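Local coordinates for protein putative bacteriocin (Brevibacillus laterosporus, PDB 4OZK) that acts as a leaderless class IId bacteriocin, a heat-stable, broad-spectrum antimicrobial peptide built on a disulfide-stapled, defensin-like module, at residues Pro5-Gly10 with Ile32-Thr37; Trp11-Tyr16 with Met25-Tyr30. All coordinates share one frame; numbering follows the deposited sequence.

Contact 1: Pro5-Gly10 with Ile32-Thr37; sequences PDAISG and ICMNGT
S9 and G10 both face I32, a classic beta bulge in the antiparallel pairing of strand 8-19 with strand 24-33. Backbone hydrogen bonds carry most of the join. The carbonyl oxygen of I32 takes two amides: S9 N reaches I32 O at 2.8 Å, and G10 N, on a more bent path (141° at the hydrogen), lies 3.2 Å from I32 O. In return I32 N gives its hydrogen to G10 O at 2.9 Å. One step past the strand end, M34 N bonds to A7 O at 2.9 Å. I8 and C33 form a non-hydrogen-bonded pair here, and CA of C33 directs a C-H to A7 O.

Water extends the polar contact: one molecule donates to C33 O and also meets S9 OG, while another accepts from D6 N and, weakly, from N35 N.

The side-chain contacts gather where P5, D6 and A7 meet the C33-G36 turn. M34 sets CG against A7 CB (3.9 Å); bends at chi2 and chi3 then carry CE across D6, 3.6 Å from D6 CB. P5 CD packs on C33 SG, and the proline ring rests against the side-chain amide of N35. N35 OD1 accepts from T37 N, an Asx turn, and also from T37 OG1; G36 N to C33 O closes the type I turn. With C33 bonded to C4, the chemistry implies a mainly backbone-held surface junction, stapled covalently beside the bulge.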
loop_
_atom_site.group_PDB
_atom_site.type_symbol
_atom_site.label_atom_id
_atom_site.label_comp_id
_atom_site.label_asym_id
_atom_site.label_seq_id
_atom_site.Cartn_x
_atom_site.Cartn_y
_atom_site.Cartn_z
ATOM N N PRO A 5 -8.952 13.675 1.971
ATOM C CA PRO A 5 -9.762 14.891 1.842
ATOM C C PRO A 5 -9.220 16.061 2.676
ATOM O O PRO A 5 -9.293 17.215 2.231
ATOM C CB PRO A 5 -11.128 14.448 2.368
ATOM C CG PRO A 5 -11.180 12.992 2.070
ATOM C CD PRO A 5 -9.779 12.498 2.297
ATOM N N ASP A 6 -8.696 15.765 3.865
ATOM C CA ASP A 6 -8.042 16.781 4.695
ATOM C C ASP A 6 -6.569 16.465 4.925
ATOM O O ASP A 6 -5.689 17.220 4.516
ATOM C CB ASP A 6 -8.743 16.920 6.049
ATOM C CG ASP A 6 -10.074 17.592 5.941
ATOM O OD1 ASP A 6 -10.247 18.396 4.998
ATOM O OD2 ASP A 6 -10.942 17.308 6.796
ATOM N N ALA A 7 -6.311 15.341 5.583
ATOM C CA ALA A 7 -4.951 14.974 5.938
ATOM C C ALA A 7 -4.787 13.476 6.176
ATOM O O ALA A 7 -5.748 12.766 6.518
ATOM C CB ALA A 7 -4.511 15.747 7.169
ATOM N N ILE A 8 -3.552 13.017 5.989
ATOM C CA ILE A 8 -3.131 11.675 6.383
ATOM C C ILE A 8 -2.821 11.653 7.897
ATOM O O ILE A 8 -2.095 12.520 8.399
ATOM C CB ILE A 8 -1.886 11.237 5.567
ATOM C CG1 ILE A 8 -2.253 11.030 4.093
ATOM C CG2 ILE A 8 -1.257 9.965 6.145
ATOM C CD1 ILE A 8 -1.056 10.816 3.176
ATOM N N SER A 9 -3.383 10.682 8.622
ATOM C CA SER A 9 -3.138 10.542 10.062
ATOM C C SER A 9 -2.287 9.321 10.392
ATOM O O SER A 9 -1.791 9.183 11.517
ATOM C CB SER A 9 -4.457 10.452 10.831
ATOM O OG SER A 9 -5.239 9.367 10.369
ATOM N N GLY A 10 -2.117 8.429 9.420
ATOM C CA GLY A 10 -1.438 7.174 9.686
ATOM C C GLY A 10 -0.961 6.464 8.443
ATOM O O GLY A 10 -1.240 6.901 7.325
ATOM N N ILE A 32 -3.709 6.081 6.125
ATOM C CA ILE A 32 -4.956 6.223 6.871
ATOM C C ILE A 32 -5.320 7.710 6.894
ATOM O O ILE A 32 -4.472 8.558 7.211
ATOM C CB ILE A 32 -4.826 5.648 8.304
ATOM C CG1 ILE A 32 -4.373 4.176 8.250
ATOM C CG2 ILE A 32 -6.151 5.807 9.084
ATOM C CD1 ILE A 32 -4.046 3.556 9.630
ATOM N N CYS A 33 -6.558 8.037 6.530
ATOM C CA CYS A 33 -6.990 9.441 6.491
ATOM C C CYS A 33 -7.582 9.879 7.826
ATOM O O CYS A 33 -8.085 9.040 8.591
ATOM C CB CYS A 33 -8.010 9.675 5.372
ATOM S SG CYS A 33 -7.377 9.372 3.705
ATOM N N MET A 34 -7.510 11.182 8.112
ATOM C CA MET A 34 -8.093 11.737 9.335
ATOM C C MET A 34 -9.552 11.354 9.476
ATOM O O MET A 34 -10.042 11.130 10.588
ATOM C CB MET A 34 -8.022 13.264 9.336
ATOM C CG MET A 34 -6.717 13.854 9.792
ATOM S SD MET A 34 -7.046 15.422 10.627
ATOM C CE MET A 34 -8.312 16.093 9.563
ATOM N N ASN A 35 -10.242 11.285 8.339
ATOM C CA ASN A 35 -11.678 11.003 8.316
ATOM C C ASN A 35 -12.029 9.524 8.536
ATOM O O ASN A 35 -13.200 9.160 8.633
ATOM C CB ASN A 35 -12.310 11.543 7.024
ATOM C CG ASN A 35 -11.998 10.682 5.802
ATOM O OD1 ASN A 35 -11.093 9.842 5.824
ATOM N ND2 ASN A 35 -12.751 10.898 4.721
ATOM N N GLY A 36 -11.007 8.676 8.602
ATOM C CA GLY A 36 -11.215 7.275 8.920
ATOM C C GLY A 36 -11.014 6.356 7.733
ATOM O O GLY A 36 -10.908 5.137 7.901
ATOM N N THR A 37 -10.963 6.933 6.533
ATOM C CA THR A 37 -10.783 6.138 5.321
ATOM C C THR A 37 -9.325 5.736 5.120
ATOM O O THR A 37 -8.427 6.268 5.774
ATOM C CB THR A 37 -11.285 6.879 4.066
ATOM O OG1 THR A 37 -10.507 8.067 3.865
ATOM C CG2 THR A 37 -12.746 7.253 4.229
HETATM O O HOH W 1 -9.240 13.209 5.672
HETATM O O HOH W 2 -8.045 8.066 11.174
#

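Contact 2: Trp11-Tyr16 with Met25-Tyr30; sequences WTHTDY and MYRHVY
M25 and Y16 meet near one end of the antiparallel beta hairpin formed by strands 8-19 and 24-33, part of the three-stranded sheet of this defensin-like peptide. The methyl CE of M25 sits over one face of the Y16 ring, 3.4 Å from Y16 CG, with SD oblique and farther off in a Met-aromatic contact. Next along, Y26 offers its carbonyl oxygen to a C-H of Y16 CA, while its ring meets that of W45.

R27 fills the opposite face of Y16. Its chain is extended from CG to NE, which places CD over the centre of the Y16 ring, 3.7 Å from the centroid, and carries the guanidinium between two aromatic rings. The group lies flat on Y16, planes 13° apart, and its other face stacks on H13, planes 26° apart with centres 3.8 Å from each other. A salt bridge from NE to E44 on strand 38-48 and a water at NH1, in the guanidinium plane, probably limit its rotation between the two rings. H13 is steadied in turn by its ND1-H bond to T14 O.

H28 bonds T14 both ways: its N donates almost straight (171°) to T14 OG1 at 2.9 Å, and its O accepts from T14 N. V29, with CG1 anti to its backbone N, pushes that methyl obliquely at the indole of W11. At Y30 the backbone pairs with T12 through two hydrogen bonds: T12 N reaches Y30 O at 2.9 Å, and Y30 N reaches T12 O at 2.8 Å.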
loop_
_atom_site.group_PDB
_atom_site.type_symbol
_atom_site.label_atom_id
_atom_site.label_comp_id
_atom_site.label_asym_id
_atom_site.label_seq_id
_atom_site.Cartn_x
_atom_site.Cartn_y
_atom_site.Cartn_z
ATOM N N TRP A 11 -0.257 5.353 8.642
ATOM C CA TRP A 11 0.412 4.651 7.551
ATOM C C TRP A 11 0.392 3.144 7.831
ATOM O O TRP A 11 0.717 2.701 8.943
ATOM C CB TRP A 11 1.848 5.161 7.443
ATOM C CG TRP A 11 2.461 5.057 6.084
ATOM C CD1 TRP A 11 3.339 4.100 5.647
ATOM C CD2 TRP A 11 2.263 5.957 4.983
ATOM N NE1 TRP A 11 3.698 4.350 4.341
ATOM C CE2 TRP A 11 3.050 5.479 3.909
ATOM C CE3 TRP A 11 1.507 7.118 4.801
ATOM C CZ2 TRP A 11 3.087 6.130 2.663
ATOM C CZ3 TRP A 11 1.546 7.760 3.567
ATOM C CH2 TRP A 11 2.326 7.263 2.516
ATOM N N THR A 12 -0.021 2.363 6.831
ATOM C CA THR A 12 -0.110 0.899 6.942
ATOM C C THR A 12 0.157 0.237 5.595
ATOM O O THR A 12 0.306 0.913 4.572
ATOM C CB THR A 12 -1.507 0.412 7.405
ATOM O OG1 THR A 12 -2.501 0.797 6.447
ATOM C CG2 THR A 12 -1.867 0.988 8.747
ATOM N N HIS A 13 0.195 -1.093 5.598
ATOM C CA HIS A 13 0.394 -1.847 4.370
ATOM C C HIS A 13 -0.132 -3.267 4.522
ATOM O O HIS A 13 -0.135 -3.823 5.622
ATOM C CB HIS A 13 1.880 -1.894 4.004
ATOM C CG HIS A 13 2.757 -2.379 5.117
ATOM N ND1 HIS A 13 2.919 -3.718 5.412
ATOM C CD2 HIS A 13 3.515 -1.701 6.013
ATOM C CE1 HIS A 13 3.745 -3.844 6.438
ATOM N NE2 HIS A 13 4.120 -2.635 6.821
ATOM N N THR A 14 -0.567 -3.847 3.407
ATOM C CA THR A 14 -0.874 -5.263 3.352
ATOM C C THR A 14 0.422 -6.069 3.451
ATOM O O THR A 14 1.536 -5.517 3.384
ATOM C CB THR A 14 -1.613 -5.614 2.035
ATOM O OG1 THR A 14 -0.708 -5.505 0.925
ATOM C CG2 THR A 14 -2.786 -4.655 1.818
ATOM N N ASP A 15 0.280 -7.375 3.617
ATOM C CA ASP A 15 1.443 -8.239 3.644
ATOM C C ASP A 15 1.898 -8.640 2.239
ATOM O O ASP A 15 1.098 -8.691 1.295
ATOM C CB ASP A 15 1.170 -9.464 4.512
ATOM C CG ASP A 15 1.199 -9.137 5.988
ATOM O OD1 ASP A 15 1.826 -8.115 6.362
ATOM O OD2 ASP A 15 0.598 -9.903 6.770
ATOM N N TYR A 16 3.194 -8.903 2.104
ATOM C CA TYR A 16 3.762 -9.298 0.819
ATOM C C TYR A 16 3.090 -10.557 0.236
ATOM O O TYR A 16 2.736 -11.489 0.965
ATOM C CB TYR A 16 5.273 -9.519 0.958
ATOM C CG TYR A 16 6.129 -8.277 0.794
ATOM C CD1 TYR A 16 6.148 -7.581 -0.414
ATOM C CD2 TYR A 16 6.954 -7.824 1.828
ATOM C CE1 TYR A 16 6.946 -6.450 -0.594
ATOM C CE2 TYR A 16 7.764 -6.690 1.661
ATOM C CZ TYR A 16 7.755 -6.015 0.442
ATOM O OH TYR A 16 8.549 -4.901 0.249
ATOM N N MET A 25 7.794 -10.377 -5.088
ATOM C CA MET A 25 6.783 -10.087 -4.078
ATOM C C MET A 25 6.344 -8.627 -4.097
ATOM O O MET A 25 7.161 -7.719 -4.302
ATOM C CB MET A 25 7.309 -10.423 -2.681
ATOM C CG MET A 25 7.873 -11.819 -2.535
ATOM S SD MET A 25 8.377 -12.067 -0.826
ATOM C CE MET A 25 8.604 -10.361 -0.316
ATOM N N TYR A 26 5.055 -8.401 -3.859
ATOM C CA TYR A 26 4.512 -7.046 -3.795
ATOM C C TYR A 26 3.572 -6.902 -2.603
ATOM O O TYR A 26 3.016 -7.887 -2.093
ATOM C CB TYR A 26 3.746 -6.716 -5.081
ATOM C CG TYR A 26 2.477 -7.530 -5.242
ATOM C CD1 TYR A 26 1.246 -7.036 -4.806
ATOM C CD2 TYR A 26 2.516 -8.801 -5.826
ATOM C CE1 TYR A 26 0.086 -7.792 -4.940
ATOM C CE2 TYR A 26 1.366 -9.559 -5.974
ATOM C CZ TYR A 26 0.156 -9.051 -5.532
ATOM O OH TYR A 26 -0.978 -9.812 -5.686
ATOM N N ARG A 27 3.399 -5.670 -2.148
ATOM C CA ARG A 27 2.355 -5.372 -1.181
ATOM C C ARG A 27 1.820 -3.989 -1.461
ATOM O O ARG A 27 2.416 -3.225 -2.239
ATOM C CB ARG A 27 2.867 -5.485 0.258
ATOM C CG ARG A 27 3.947 -4.487 0.636
ATOM C CD ARG A 27 4.450 -4.770 2.041
ATOM N NE ARG A 27 5.442 -3.782 2.464
ATOM C CZ ARG A 27 6.189 -3.884 3.558
ATOM N NH1 ARG A 27 6.067 -4.939 4.352
ATOM N NH2 ARG A 27 7.063 -2.931 3.856
ATOM N N HIS A 28 0.698 -3.664 -0.829
ATOM C CA HIS A 28 0.024 -2.389 -1.064
ATOM C C HIS A 28 0.208 -1.458 0.130
ATOM O O HIS A 28 -0.073 -1.843 1.267
ATOM C CB HIS A 28 -1.466 -2.635 -1.297
ATOM C CG HIS A 28 -1.765 -3.386 -2.561
ATOM N ND1 HIS A 28 -0.822 -3.594 -3.546
ATOM C CD2 HIS A 28 -2.908 -3.965 -3.003
ATOM C CE1 HIS A 28 -1.371 -4.271 -4.542
ATOM N NE2 HIS A 28 -2.633 -4.510 -4.237
ATOM N N VAL A 29 0.686 -0.241 -0.119
ATOM C CA VAL A 29 0.840 0.740 0.959
ATOM C C VAL A 29 -0.379 1.654 1.038
ATOM O O VAL A 29 -0.778 2.284 0.047
ATOM C CB VAL A 29 2.109 1.585 0.797
ATOM C CG1 VAL A 29 2.208 2.577 1.939
ATOM C CG2 VAL A 29 3.332 0.690 0.770
ATOM N N TYR A 30 -0.977 1.710 2.222
ATOM C CA TYR A 30 -2.200 2.472 2.424
ATOM C C TYR A 30 -1.958 3.595 3.424
ATOM O O TYR A 30 -1.393 3.368 4.495
ATOM C CB TYR A 30 -3.302 1.549 2.958
ATOM C CG TYR A 30 -4.014 0.737 1.897
ATOM C CD1 TYR A 30 -5.177 1.218 1.298
ATOM C CD2 TYR A 30 -3.533 -0.511 1.501
ATOM C CE1 TYR A 30 -5.844 0.483 0.332
ATOM C CE2 TYR A 30 -4.193 -1.256 0.527
ATOM C CZ TYR A 30 -5.345 -0.749 -0.050
ATOM O OH TYR A 30 -6.011 -1.474 -1.011
HETATM O O HOH W 3 4.911 -7.837 4.670
#

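How the contacts relate
From the N terminus, the chain passes C4 and enters contact 1 at 5-10, then runs straight into 11-16, the first half of contact 2. It turns back after residue 19, and 25-30 returns alongside 11-16, closing the inner loop with eight residues between the segments. Continuing to 32-37, it closes the outer loop against 5-10, so contact 2 is enclosed by contact 1 and the two do not cross. Both belong to one hairpin, their centres about 17 Å apart. They meet where I32 CD1 packs 3.5 Å from T12 CG2. Contact 2 also reaches strand 38-48, whereas contact 1 carries the chain into the turn leading there.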